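Local coordinates for protein carbonic anhydrase (Neosartorya fumigata, PDB 7COI) that probably catalyses the reversible hydration of carbon dioxide to hydrogencarbonate and a proton, as a zinc-dependent beta-class carbonic anhydrase, at residues V162-T176 with E247-V259. Sequence-based numbering, arbitrary orientation.
With ZN (zinc ion), chain F.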
loop_
_atom_site.group_PDB
_atom_site.type_symbol
_atom_site.label_atom_id
_atom_site.label_comp_id
_atom_site.label_asym_id
_atom_site.label_seq_id
_atom_site.Cartn_x
_atom_site.Cartn_y
_atom_site.Cartn_z
ATOM N N VAL A 162 0.215 -20.276 2.277
ATOM C CA VAL A 162 -0.668 -20.972 3.249
ATOM C C VAL A 162 -1.799 -21.678 2.500
ATOM O O VAL A 162 -2.027 -22.881 2.764
ATOM C CB VAL A 162 -1.172 -20.040 4.352
ATOM C CG1 VAL A 162 -2.145 -20.770 5.262
ATOM C CG2 VAL A 162 -0.026 -19.506 5.170
ATOM N N ARG A 163 -2.475 -21.009 1.572
ATOM C CA ARG A 163 -3.664 -21.598 0.923
ATOM C C ARG A 163 -3.233 -22.494 -0.236
ATOM O O ARG A 163 -3.800 -23.599 -0.370
ATOM C CB ARG A 163 -4.649 -20.536 0.441
ATOM C CG ARG A 163 -5.899 -21.102 -0.233
ATOM C CD ARG A 163 -6.952 -20.053 -0.538
ATOM N NE ARG A 163 -7.369 -19.318 0.654
ATOM C CZ ARG A 163 -8.220 -19.799 1.589
ATOM N NH1 ARG A 163 -8.712 -21.028 1.487
ATOM N NH2 ARG A 163 -8.559 -19.077 2.642
ATOM N N HIS A 164 -2.299 -22.045 -1.078
ATOM C CA HIS A 164 -1.999 -22.703 -2.366
ATOM C C HIS A 164 -0.880 -23.743 -2.182
ATOM O O HIS A 164 -1.084 -24.872 -2.592
ATOM C CB HIS A 164 -1.773 -21.661 -3.442
ATOM C CG HIS A 164 -3.005 -20.866 -3.684
ATOM N ND1 HIS A 164 -4.124 -21.428 -4.257
ATOM C CD2 HIS A 164 -3.332 -19.592 -3.385
ATOM C CE1 HIS A 164 -5.076 -20.507 -4.344
ATOM N NE2 HIS A 164 -4.607 -19.366 -3.811
ATOM N N LEU A 165 0.232 -23.429 -1.525
ATOM C CA LEU A 165 1.305 -24.427 -1.330
ATOM C C LEU A 165 1.050 -25.248 -0.056
ATOM O O LEU A 165 1.725 -26.275 0.106
ATOM C CB LEU A 165 2.657 -23.695 -1.273
ATOM C CG LEU A 165 3.036 -22.943 -2.554
ATOM C CD1 LEU A 165 4.398 -22.266 -2.385
ATOM C CD2 LEU A 165 3.034 -23.861 -3.777
ATOM N N ARG A 166 0.174 -24.806 0.838
ATOM C CA ARG A 166 -0.143 -25.507 2.110
ATOM C C ARG A 166 1.131 -25.787 2.903
ATOM O O ARG A 166 1.355 -26.939 3.386
ATOM C CB ARG A 166 -0.960 -26.769 1.816
ATOM C CG ARG A 166 -2.331 -26.477 1.229
ATOM C CD ARG A 166 -3.123 -27.734 0.855
ATOM N NE ARG A 166 -3.305 -28.618 1.994
ATOM C CZ ARG A 166 -4.250 -28.491 2.932
ATOM N NH1 ARG A 166 -5.132 -27.505 2.861
ATOM N NH2 ARG A 166 -4.304 -29.363 3.931
ATOM N N VAL A 167 1.949 -24.764 3.119
ATOM C CA VAL A 167 3.137 -24.920 3.985
ATOM C C VAL A 167 2.678 -25.377 5.366
ATOM O O VAL A 167 1.556 -25.022 5.797
ATOM C CB VAL A 167 3.949 -23.604 4.055
ATOM C CG1 VAL A 167 4.523 -23.241 2.700
ATOM C CG2 VAL A 167 3.129 -22.444 4.595
ATOM N N LYS A 168 3.541 -26.075 6.072
ATOM C CA LYS A 168 3.248 -26.565 7.443
ATOM C C LYS A 168 3.780 -25.588 8.478
ATOM O O LYS A 168 3.331 -25.650 9.649
ATOM C CB LYS A 168 3.877 -27.949 7.620
ATOM C CG LYS A 168 3.286 -29.038 6.743
ATOM C CD LYS A 168 3.685 -30.442 7.168
ATOM C CE LYS A 168 3.058 -31.505 6.292
ATOM N NZ LYS A 168 3.372 -31.257 4.868
ATOM N N HIS A 169 4.746 -24.737 8.097
ATOM C CA HIS A 169 5.436 -23.847 9.049
ATOM C C HIS A 169 5.543 -22.451 8.439
ATOM O O HIS A 169 5.904 -22.361 7.243
ATOM C CB HIS A 169 6.845 -24.344 9.361
ATOM C CG HIS A 169 6.854 -25.719 9.925
ATOM N ND1 HIS A 169 6.641 -25.937 11.267
ATOM C CD2 HIS A 169 7.008 -26.928 9.334
ATOM C CE1 HIS A 169 6.692 -27.234 11.493
ATOM N NE2 HIS A 169 6.898 -27.872 10.321
ATOM N N VAL A 170 5.238 -21.440 9.232
ATOM C CA VAL A 170 5.592 -20.020 8.917
ATOM C C VAL A 170 6.617 -19.575 9.932
ATOM O O VAL A 170 6.344 -19.632 11.136
ATOM C CB VAL A 170 4.377 -19.081 8.869
ATOM C CG1 VAL A 170 4.845 -17.670 8.447
ATOM C CG2 VAL A 170 3.305 -19.603 7.924
ATOM N N VAL A 171 7.775 -19.121 9.462
ATOM C CA VAL A 171 8.868 -18.654 10.313
ATOM C C VAL A 171 9.033 -17.158 10.067
ATOM O O VAL A 171 9.189 -16.774 8.903
ATOM C CB VAL A 171 10.161 -19.416 9.976
ATOM C CG1 VAL A 171 11.329 -18.895 10.779
ATOM C CG2 VAL A 171 9.990 -20.919 10.118
ATOM N N ILE A 172 9.006 -16.361 11.112
ATOM C CA ILE A 172 9.450 -14.955 11.062
ATOM C C ILE A 172 10.804 -14.939 11.726
ATOM O O ILE A 172 10.907 -15.312 12.915
ATOM C CB ILE A 172 8.452 -13.966 11.691
ATOM C CG1 ILE A 172 7.097 -14.031 11.000
ATOM C CG2 ILE A 172 9.033 -12.559 11.653
ATOM C CD1 ILE A 172 6.048 -13.125 11.637
ATOM N N CYS A 173 11.811 -14.498 10.986
ATOM C CA CYS A 173 13.202 -14.451 11.455
ATOM C C CYS A 173 13.662 -13.006 11.455
ATOM O O CYS A 173 13.794 -12.421 10.380
ATOM C CB CYS A 173 14.082 -15.351 10.596
ATOM S SG CYS A 173 15.775 -15.423 11.222
ATOM N N GLY A 174 13.893 -12.470 12.654
ATOM C CA GLY A 174 14.641 -11.217 12.852
ATOM C C GLY A 174 16.118 -11.504 13.009
ATOM O O GLY A 174 16.527 -12.680 12.955
ATOM N N HIS A 175 16.950 -10.475 13.153
ATOM C CA HIS A 175 18.404 -10.753 13.232
ATOM C C HIS A 175 19.061 -9.657 14.060
ATOM O O HIS A 175 18.485 -8.566 14.250
ATOM C CB HIS A 175 19.039 -10.997 11.853
ATOM C CG HIS A 175 19.048 -9.737 11.075
ATOM N ND1 HIS A 175 20.206 -8.979 10.939
ATOM C CD2 HIS A 175 18.045 -9.060 10.473
ATOM C CE1 HIS A 175 19.944 -7.891 10.268
ATOM N NE2 HIS A 175 18.649 -7.955 9.962
ATOM N N THR A 176 20.226 -9.988 14.595
ATOM C CA THR A 176 21.079 -9.034 15.326
ATOM C C THR A 176 21.666 -8.058 14.307
ATOM O O THR A 176 21.880 -8.449 13.116
ATOM C CB THR A 176 22.131 -9.787 16.158
ATOM O OG1 THR A 176 23.030 -10.449 15.266
ATOM C CG2 THR A 176 21.500 -10.781 17.098
ATOM N N GLU A 247 -7.225 -26.348 10.773
ATOM C CA GLU A 247 -7.427 -27.434 9.790
ATOM C C GLU A 247 -6.250 -28.430 9.777
ATOM O O GLU A 247 -6.534 -29.655 9.657
ATOM C CB GLU A 247 -7.667 -26.843 8.402
ATOM C CG GLU A 247 -7.722 -27.911 7.322
ATOM C CD GLU A 247 -6.427 -28.156 6.533
ATOM O OE1 GLU A 247 -5.712 -27.160 6.234
ATOM O OE2 GLU A 247 -6.156 -29.326 6.143
ATOM N N ARG A 248 -4.991 -27.979 9.860
ATOM C CA ARG A 248 -3.844 -28.896 9.654
ATOM C C ARG A 248 -2.708 -28.662 10.639
ATOM O O ARG A 248 -1.634 -29.239 10.433
ATOM C CB ARG A 248 -3.342 -28.860 8.212
ATOM C CG ARG A 248 -2.776 -27.521 7.737
ATOM C CD ARG A 248 -1.724 -27.728 6.636
ATOM N NE ARG A 248 -1.088 -26.477 6.226
ATOM C CZ ARG A 248 -1.697 -25.541 5.508
ATOM N NH1 ARG A 248 -2.975 -25.682 5.179
ATOM N NH2 ARG A 248 -1.104 -24.401 5.173
ATOM N N GLY A 249 -2.934 -27.910 11.710
ATOM C CA GLY A 249 -1.909 -27.659 12.723
ATOM C C GLY A 249 -0.749 -26.863 12.128
ATOM O O GLY A 249 0.389 -27.085 12.582
ATOM N N LEU A 250 -1.008 -25.956 11.170
ATOM C CA LEU A 250 0.046 -24.998 10.723
ATOM C C LEU A 250 0.685 -24.414 11.966
ATOM O O LEU A 250 -0.047 -23.998 12.938
ATOM C CB LEU A 250 -0.576 -23.894 9.864
ATOM C CG LEU A 250 0.345 -22.713 9.531
ATOM C CD1 LEU A 250 1.361 -23.164 8.540
ATOM C CD2 LEU A 250 -0.425 -21.551 8.937
ATOM N N GLN A 251 2.011 -24.333 11.974
ATOM C CA GLN A 251 2.728 -23.775 13.124
ATOM C C GLN A 251 3.361 -22.461 12.695
ATOM O O GLN A 251 3.765 -22.373 11.517
ATOM C CB GLN A 251 3.785 -24.745 13.603
ATOM C CG GLN A 251 3.177 -26.007 14.203
ATOM C CD GLN A 251 4.252 -27.009 14.530
ATOM O OE1 GLN A 251 5.375 -26.658 14.879
ATOM N NE2 GLN A 251 3.922 -28.275 14.370
ATOM N N VAL A 252 3.468 -21.536 13.642
ATOM C CA VAL A 252 4.217 -20.272 13.427
ATOM C C VAL A 252 5.366 -20.217 14.413
ATOM O O VAL A 252 5.231 -20.732 15.523
ATOM C CB VAL A 252 3.279 -19.051 13.486
ATOM C CG1 VAL A 252 2.154 -19.208 12.493
ATOM C CG2 VAL A 252 2.740 -18.785 14.894
ATOM N N HIS A 253 6.493 -19.658 13.994
ATOM C CA HIS A 253 7.745 -19.679 14.793
ATOM C C HIS A 253 8.434 -18.335 14.674
ATOM O O HIS A 253 8.510 -17.839 13.533
ATOM C CB HIS A 253 8.698 -20.777 14.281
ATOM C CG HIS A 253 8.047 -22.094 14.048
ATOM N ND1 HIS A 253 7.913 -23.000 15.072
ATOM C CD2 HIS A 253 7.509 -22.659 12.946
ATOM C CE1 HIS A 253 7.300 -24.069 14.606
ATOM N NE2 HIS A 253 7.079 -23.905 13.292
ATOM N N GLY A 254 8.948 -17.835 15.786
ATOM C CA GLY A 254 9.797 -16.643 15.824
ATOM C C GLY A 254 11.223 -17.044 16.064
ATOM O O GLY A 254 11.474 -17.832 17.022
ATOM N N LEU A 255 12.141 -16.531 15.230
ATOM C CA LEU A 255 13.587 -16.793 15.357
ATOM C C LEU A 255 14.316 -15.469 15.403
ATOM O O LEU A 255 13.810 -14.471 14.827
ATOM C CB LEU A 255 14.130 -17.607 14.184
ATOM C CG LEU A 255 13.489 -18.961 13.932
ATOM C CD1 LEU A 255 14.127 -19.632 12.729
ATOM C CD2 LEU A 255 13.633 -19.872 15.149
ATOM N N ILE A 256 15.503 -15.493 16.012
ATOM C CA ILE A 256 16.547 -14.456 15.829
ATOM C C ILE A 256 17.793 -15.125 15.261
ATOM O O ILE A 256 18.264 -16.154 15.813
ATOM C CB ILE A 256 16.849 -13.688 17.122
ATOM C CG1 ILE A 256 15.635 -12.884 17.611
ATOM C CG2 ILE A 256 18.083 -12.839 16.943
ATOM C CD1 ILE A 256 15.189 -11.709 16.738
ATOM N N TYR A 257 18.322 -14.544 14.183
ATOM C CA TYR A 257 19.567 -14.966 13.512
ATOM C C TYR A 257 20.686 -14.097 14.041
ATOM O O TYR A 257 20.594 -12.882 13.940
ATOM C CB TYR A 257 19.457 -14.836 11.995
ATOM C CG TYR A 257 20.709 -15.244 11.273
ATOM C CD1 TYR A 257 21.171 -16.552 11.373
ATOM C CD2 TYR A 257 21.498 -14.317 10.585
ATOM C CE1 TYR A 257 22.329 -16.939 10.727
ATOM C CE2 TYR A 257 22.660 -14.704 9.937
ATOM C CZ TYR A 257 23.075 -16.024 10.005
ATOM O OH TYR A 257 24.233 -16.433 9.397
ATOM N N ASP A 258 21.746 -14.720 14.570
ATOM C CA ASP A 258 22.940 -13.988 15.062
ATOM C C ASP A 258 23.905 -13.896 13.881
ATOM O O ASP A 258 24.492 -14.948 13.481
ATOM C CB ASP A 258 23.531 -14.712 16.285
ATOM C CG ASP A 258 24.686 -13.992 16.939
ATOM O OD1 ASP A 258 25.413 -13.284 16.234
ATOM O OD2 ASP A 258 24.823 -14.131 18.160
ATOM N N VAL A 259 24.073 -12.705 13.311
ATOM C CA VAL A 259 24.897 -12.539 12.078
ATOM C C VAL A 259 26.369 -12.829 12.392
ATOM O O VAL A 259 27.121 -13.067 11.438
ATOM C CB VAL A 259 24.716 -11.149 11.450
ATOM C CG1 VAL A 259 23.272 -10.937 11.030
ATOM C CG2 VAL A 259 25.181 -10.051 12.385
HETATM ZN ZN ZN F . 17.607 -6.307 9.080
HETATM O O HOH W 1 -4.808 -23.898 4.174
HETATM O O HOH W 2 2.424 -27.961 10.768
HETATM O O HOH W 3 25.392 -10.636 16.498
#
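Strands 169-175 and 251-257 run parallel, joined by an unbroken ladder of hydrogen bonds from Gln251 N to Lys168 O through to Thr176 N to Tyr257 O. Just before the strands, polar side chains tie the two helix-to-strand connections together. Arg248, with CG between its backbone N and carbonyl carbon (chi1 63°) and the chain then extended to NE, turns the NE/NH2 edge of its guanidinium to Val167 O in the loop after helix 152-164 (3.0 and 2.8 Å); NH2 also donates to Val162 O, in the last turn of that helix, on a lone pair in the carbonyl plane. Arg166 lays its CA over a face of this group, and its NH2 makes a nearly straight salt bridge (170°) to the syn side of Glu247 OE2, 2.9 Å away. Glu247 OE1 pairs with Arg248 NH1, completing a salt-bridge network in which one carboxylate probably offsets two like charges.

On one sheet face, His169 ND1 and His253 NE2 share a hydrogen bond of 2.9 Å, the rings meeting rim to rim with planes at 34°. Beyond them Val171 CG1 presses tightly on Leu255 CD1 (3.5 Å). Phe81 of a second subunit stacks on His253.

At the C-terminal ends, Thr176 OG1 accepts from Val259 N (3.2 Å). Val259 CG1 packs obliquely against the ring of His175, whose NE2 binds zinc at 2.1 Å. With Cys119 and Cys178, His175 holds the metal at the C-terminal ends of the parallel strands, the active-site position of beta-class carbonic anhydrases.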